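Long-range contact in putative diflavin flavoprotein A 3 (Synechocystis sp., PDB 6H0C), which probably passes electrons from NADH to oxygen, reducing it to water, and is represented by its flavodiiron core of metallo-hydrolase and flavodoxin-like domains: residues A[347-359]-A[370-382]. Residues are numbered along the deposited sequence; the frame is centred on the assembly and turned at random.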
# COMPACT_ATOMS: atom_id res chain seq x y z
N SER A 347 2.68 -15.06 -11.12
CA SER A 347 4.09 -15.43 -11.14
C SER A 347 4.23 -16.83 -10.55
O SER A 347 3.34 -17.32 -9.85
CB SER A 347 4.94 -14.46 -10.33
OG SER A 347 4.68 -14.62 -8.95
N PHE A 348 5.36 -17.47 -10.83
CA PHE A 348 5.64 -18.76 -10.23
C PHE A 348 7.11 -19.10 -10.33
O PHE A 348 7.84 -18.50 -11.12
CB PHE A 348 4.80 -19.84 -10.89
CG PHE A 348 4.97 -19.91 -12.37
CD1 PHE A 348 5.80 -20.86 -12.94
CD2 PHE A 348 4.31 -19.02 -13.20
CE1 PHE A 348 5.96 -20.92 -14.30
CE2 PHE A 348 4.46 -19.08 -14.56
CZ PHE A 348 5.29 -20.04 -15.12
N GLY A 349 7.52 -20.07 -9.52
CA GLY A 349 8.89 -20.55 -9.56
C GLY A 349 9.03 -21.47 -10.74
O GLY A 349 9.27 -21.03 -11.87
N TRP A 350 8.87 -22.76 -10.50
CA TRP A 350 9.03 -23.72 -11.57
C TRP A 350 7.71 -24.40 -11.90
O TRP A 350 7.61 -25.14 -12.88
CB TRP A 350 10.10 -24.75 -11.20
CG TRP A 350 10.12 -25.20 -9.75
CD1 TRP A 350 9.10 -25.81 -9.07
CD2 TRP A 350 11.21 -25.11 -8.83
NE1 TRP A 350 9.49 -26.08 -7.78
CE2 TRP A 350 10.78 -25.67 -7.61
CE3 TRP A 350 12.51 -24.60 -8.92
CZ2 TRP A 350 11.61 -25.74 -6.49
CZ3 TRP A 350 13.33 -24.67 -7.80
CH2 TRP A 350 12.87 -25.23 -6.60
N SER A 351 6.68 -24.13 -11.09
CA SER A 351 5.35 -24.66 -11.36
C SER A 351 4.32 -23.53 -11.32
O SER A 351 4.29 -22.74 -10.37
CB SER A 351 5.00 -25.75 -10.36
OG SER A 351 4.70 -25.21 -9.08
N GLY A 352 3.47 -23.46 -12.34
CA GLY A 352 2.44 -22.43 -12.41
C GLY A 352 1.04 -22.99 -12.57
O GLY A 352 0.23 -22.46 -13.34
N GLU A 353 0.74 -24.04 -11.82
CA GLU A 353 -0.53 -24.75 -11.95
C GLU A 353 -1.74 -23.92 -11.54
O GLU A 353 -2.84 -24.13 -12.05
CB GLU A 353 -0.50 -26.04 -11.12
CG GLU A 353 0.42 -27.12 -11.68
CD GLU A 353 1.88 -26.97 -11.24
OE1 GLU A 353 2.71 -27.82 -11.64
OE2 GLU A 353 2.18 -26.01 -10.50
N ALA A 354 -1.56 -22.97 -10.62
CA ALA A 354 -2.66 -22.10 -10.21
C ALA A 354 -3.21 -21.30 -11.39
O ALA A 354 -4.42 -21.14 -11.55
CB ALA A 354 -2.22 -21.17 -9.08
N ILE A 355 -2.31 -20.83 -12.25
CA ILE A 355 -2.69 -20.05 -13.42
C ILE A 355 -3.44 -20.91 -14.44
O ILE A 355 -4.48 -20.51 -14.98
CB ILE A 355 -1.45 -19.41 -14.08
CG1 ILE A 355 -0.80 -18.43 -13.10
CG2 ILE A 355 -1.83 -18.71 -15.38
CD1 ILE A 355 0.54 -17.90 -13.55
N ASP A 356 -2.92 -22.12 -14.68
CA ASP A 356 -3.60 -23.06 -15.57
C ASP A 356 -5.00 -23.39 -15.03
O ASP A 356 -5.98 -23.38 -15.79
CB ASP A 356 -2.77 -24.34 -15.73
CG ASP A 356 -1.40 -24.10 -16.33
OD1 ASP A 356 -1.22 -23.09 -17.06
OD2 ASP A 356 -0.49 -24.92 -16.09
N MET A 357 -5.09 -23.66 -13.73
CA MET A 357 -6.37 -24.00 -13.11
C MET A 357 -7.40 -22.89 -13.35
O MET A 357 -8.51 -23.15 -13.82
CB MET A 357 -6.18 -24.25 -11.61
CG MET A 357 -7.44 -24.73 -10.88
SD MET A 357 -8.54 -23.39 -10.37
CE MET A 357 -7.52 -22.53 -9.15
N LEU A 358 -7.02 -21.66 -13.04
CA LEU A 358 -7.92 -20.52 -13.22
C LEU A 358 -8.32 -20.31 -14.69
O LEU A 358 -9.50 -20.09 -14.99
CB LEU A 358 -7.27 -19.25 -12.67
CG LEU A 358 -7.15 -19.16 -11.15
CD1 LEU A 358 -6.35 -17.92 -10.77
CD2 LEU A 358 -8.53 -19.13 -10.51
N GLU A 359 -7.35 -20.37 -15.59
CA GLU A 359 -7.64 -20.17 -17.01
C GLU A 359 -8.67 -21.20 -17.48
O GLU A 359 -9.65 -20.86 -18.14
CB GLU A 359 -6.35 -20.27 -17.83
CG GLU A 359 -6.54 -20.13 -19.34
CD GLU A 359 -5.21 -20.08 -20.08
OE1 GLU A 359 -4.38 -21.00 -19.88
OE2 GLU A 359 -4.99 -19.12 -20.84
N GLY A 370 -9.88 -11.06 -21.90
CA GLY A 370 -9.59 -9.69 -22.30
C GLY A 370 -8.13 -9.44 -22.65
O GLY A 370 -7.79 -8.43 -23.25
N PHE A 371 -7.26 -10.35 -22.22
CA PHE A 371 -5.89 -10.40 -22.71
C PHE A 371 -5.42 -11.83 -22.59
O PHE A 371 -6.04 -12.63 -21.89
CB PHE A 371 -4.96 -9.43 -21.95
CG PHE A 371 -5.00 -9.57 -20.44
CD1 PHE A 371 -5.45 -8.52 -19.66
CD2 PHE A 371 -4.57 -10.73 -19.81
CE1 PHE A 371 -5.48 -8.63 -18.28
CE2 PHE A 371 -4.60 -10.85 -18.43
CZ PHE A 371 -5.05 -9.80 -17.66
N ASP A 372 -4.34 -12.16 -23.28
CA ASP A 372 -3.77 -13.50 -23.18
C ASP A 372 -3.24 -13.71 -21.76
O ASP A 372 -2.58 -12.83 -21.21
CB ASP A 372 -2.67 -13.70 -24.22
CG ASP A 372 -3.20 -13.66 -25.64
OD1 ASP A 372 -4.32 -14.18 -25.87
OD2 ASP A 372 -2.51 -13.10 -26.53
N THR A 373 -3.52 -14.88 -21.19
CA THR A 373 -3.09 -15.21 -19.84
C THR A 373 -1.61 -14.91 -19.62
O THR A 373 -0.77 -15.26 -20.45
CB THR A 373 -3.37 -16.69 -19.53
OG1 THR A 373 -4.79 -16.91 -19.53
CG2 THR A 373 -2.81 -17.06 -18.16
N ILE A 374 -1.31 -14.24 -18.52
CA ILE A 374 0.04 -13.79 -18.23
C ILE A 374 0.76 -14.72 -17.26
O ILE A 374 0.30 -14.94 -16.14
CB ILE A 374 0.03 -12.38 -17.64
CG1 ILE A 374 -0.38 -11.36 -18.71
CG2 ILE A 374 1.38 -12.03 -17.05
CD1 ILE A 374 -0.70 -10.00 -18.13
N ARG A 375 1.89 -15.26 -17.71
CA ARG A 375 2.72 -16.12 -16.88
C ARG A 375 4.12 -15.52 -16.73
O ARG A 375 4.88 -15.44 -17.69
CB ARG A 375 2.80 -17.52 -17.48
CG ARG A 375 1.46 -18.25 -17.49
CD ARG A 375 1.55 -19.60 -18.18
NE ARG A 375 0.33 -20.39 -18.02
CZ ARG A 375 -0.71 -20.34 -18.85
NH1 ARG A 375 -0.69 -19.54 -19.91
NH2 ARG A 375 -1.78 -21.10 -18.62
N VAL A 376 4.46 -15.09 -15.52
CA VAL A 376 5.77 -14.50 -15.25
C VAL A 376 6.62 -15.39 -14.37
O VAL A 376 6.30 -15.61 -13.20
CB VAL A 376 5.64 -13.14 -14.55
CG1 VAL A 376 7.02 -12.56 -14.26
CG2 VAL A 376 4.81 -12.19 -15.40
N LYS A 377 7.73 -15.90 -14.92
CA LYS A 377 8.61 -16.78 -14.16
C LYS A 377 9.68 -15.99 -13.37
O LYS A 377 10.43 -15.19 -13.93
CB LYS A 377 9.28 -17.80 -15.09
CG LYS A 377 9.36 -19.21 -14.49
CD LYS A 377 10.07 -20.17 -15.46
CE LYS A 377 10.22 -21.57 -14.89
NZ LYS A 377 11.00 -22.44 -15.83
N PHE A 378 9.70 -16.24 -12.06
CA PHE A 378 10.55 -15.53 -11.10
C PHE A 378 10.32 -14.02 -11.12
O PHE A 378 9.25 -13.55 -11.51
CB PHE A 378 12.04 -15.85 -11.34
CG PHE A 378 12.89 -15.73 -10.09
CD1 PHE A 378 12.31 -15.77 -8.83
CD2 PHE A 378 14.27 -15.55 -10.19
CE1 PHE A 378 13.08 -15.66 -7.69
CE2 PHE A 378 15.04 -15.44 -9.04
CZ PHE A 378 14.45 -15.49 -7.79
N LYS A 379 11.34 -13.26 -10.71
CA LYS A 379 11.17 -11.84 -10.38
C LYS A 379 10.87 -10.96 -11.59
O LYS A 379 11.58 -10.99 -12.59
CB LYS A 379 12.43 -11.32 -9.68
CG LYS A 379 12.13 -10.41 -8.49
CD LYS A 379 13.39 -9.81 -7.89
CE LYS A 379 14.17 -9.02 -8.94
NZ LYS A 379 15.36 -8.32 -8.37
N PRO A 380 9.81 -10.15 -11.48
CA PRO A 380 9.41 -9.21 -12.53
C PRO A 380 10.54 -8.25 -12.87
O PRO A 380 11.31 -7.90 -11.98
CB PRO A 380 8.23 -8.46 -11.91
CG PRO A 380 7.72 -9.38 -10.85
CD PRO A 380 8.91 -10.09 -10.31
N THR A 381 10.63 -7.85 -14.13
CA THR A 381 11.62 -6.86 -14.55
C THR A 381 10.92 -5.62 -15.07
O THR A 381 9.69 -5.55 -15.06
CB THR A 381 12.54 -7.40 -15.65
OG1 THR A 381 11.80 -7.52 -16.88
CG2 THR A 381 13.11 -8.75 -15.26
N ASP A 382 11.70 -4.66 -15.53
CA ASP A 382 11.15 -3.42 -16.08
C ASP A 382 10.16 -3.71 -17.21
O ASP A 382 9.08 -3.13 -17.26
CB ASP A 382 12.27 -2.52 -16.59
CG ASP A 382 11.90 -1.06 -16.54
OD1 ASP A 382 10.71 -0.75 -16.31
OD2 ASP A 382 12.81 -0.21 -16.73
O HOH W 1 1.08 -21.41 -15.79
O HOH W 2 -5.43 -16.78 -23.05
O HOH W 3 -2.64 -19.27 -22.00
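Phe348 and Arg375 meet within a beta-alpha-beta unit of the flavodoxin-like domain. Strand 341-348 leads into helix 353-364, which returns antiparallel to strand 368-377, an edge strand of the five-stranded parallel sheet.

Two backbone hydrogen bonds join the strand ends. Phe348 N donates to Val376 O, and Phe378 N donates to Phe348 O at 3.1 Å, almost straight at 176°. Strand 341-348 pairs further back as well, through Val344 with Ile374.

The nonpolar contacts fall in two places. At the end of strand 341-348, Phe348 has CG between its backbone N and carbonyl carbon (chi1 55°), which turns a ring edge to Arg375 CB, 3.7 Å from CE2. Gly352 CA lies over one ring face. Between helix and strand, Ile355 reaches across with both branches. Its CG2 presses on Thr373 CG2 at 3.4 Å, a tight fit, and CD1 lies near Ile374 O. The two methyls CG2 of Ile355 and Thr373 also lie under the Arg375 guanidinium.

The charged contacts form a salt-bridge network along the helix flank. Arg375 is extended from CG to NE, which carries its guanidinium to two acids one helical turn apart. NH2 bonds Asp356 OD1 at 2.6 Å, nearly along the C-O axis of that oxygen. The same NH2 bonds Glu359 OE1, which lies in the guanidinium plane but is approached from above its own carboxylate. Gripped twice at NH2 and held by water at NE and NH1, the guanidinium is fixed in rotation. A water bridges Arg375 NE to Asp356 OD1 and Gly352 O, the carbonyl of the helix N-cap residue. Another links Arg375 NH1 to Glu359 OE2. That oxygen also accepts a bond from Thr373 OG1 at 2.6 Å, from 59° above the carboxylate plane.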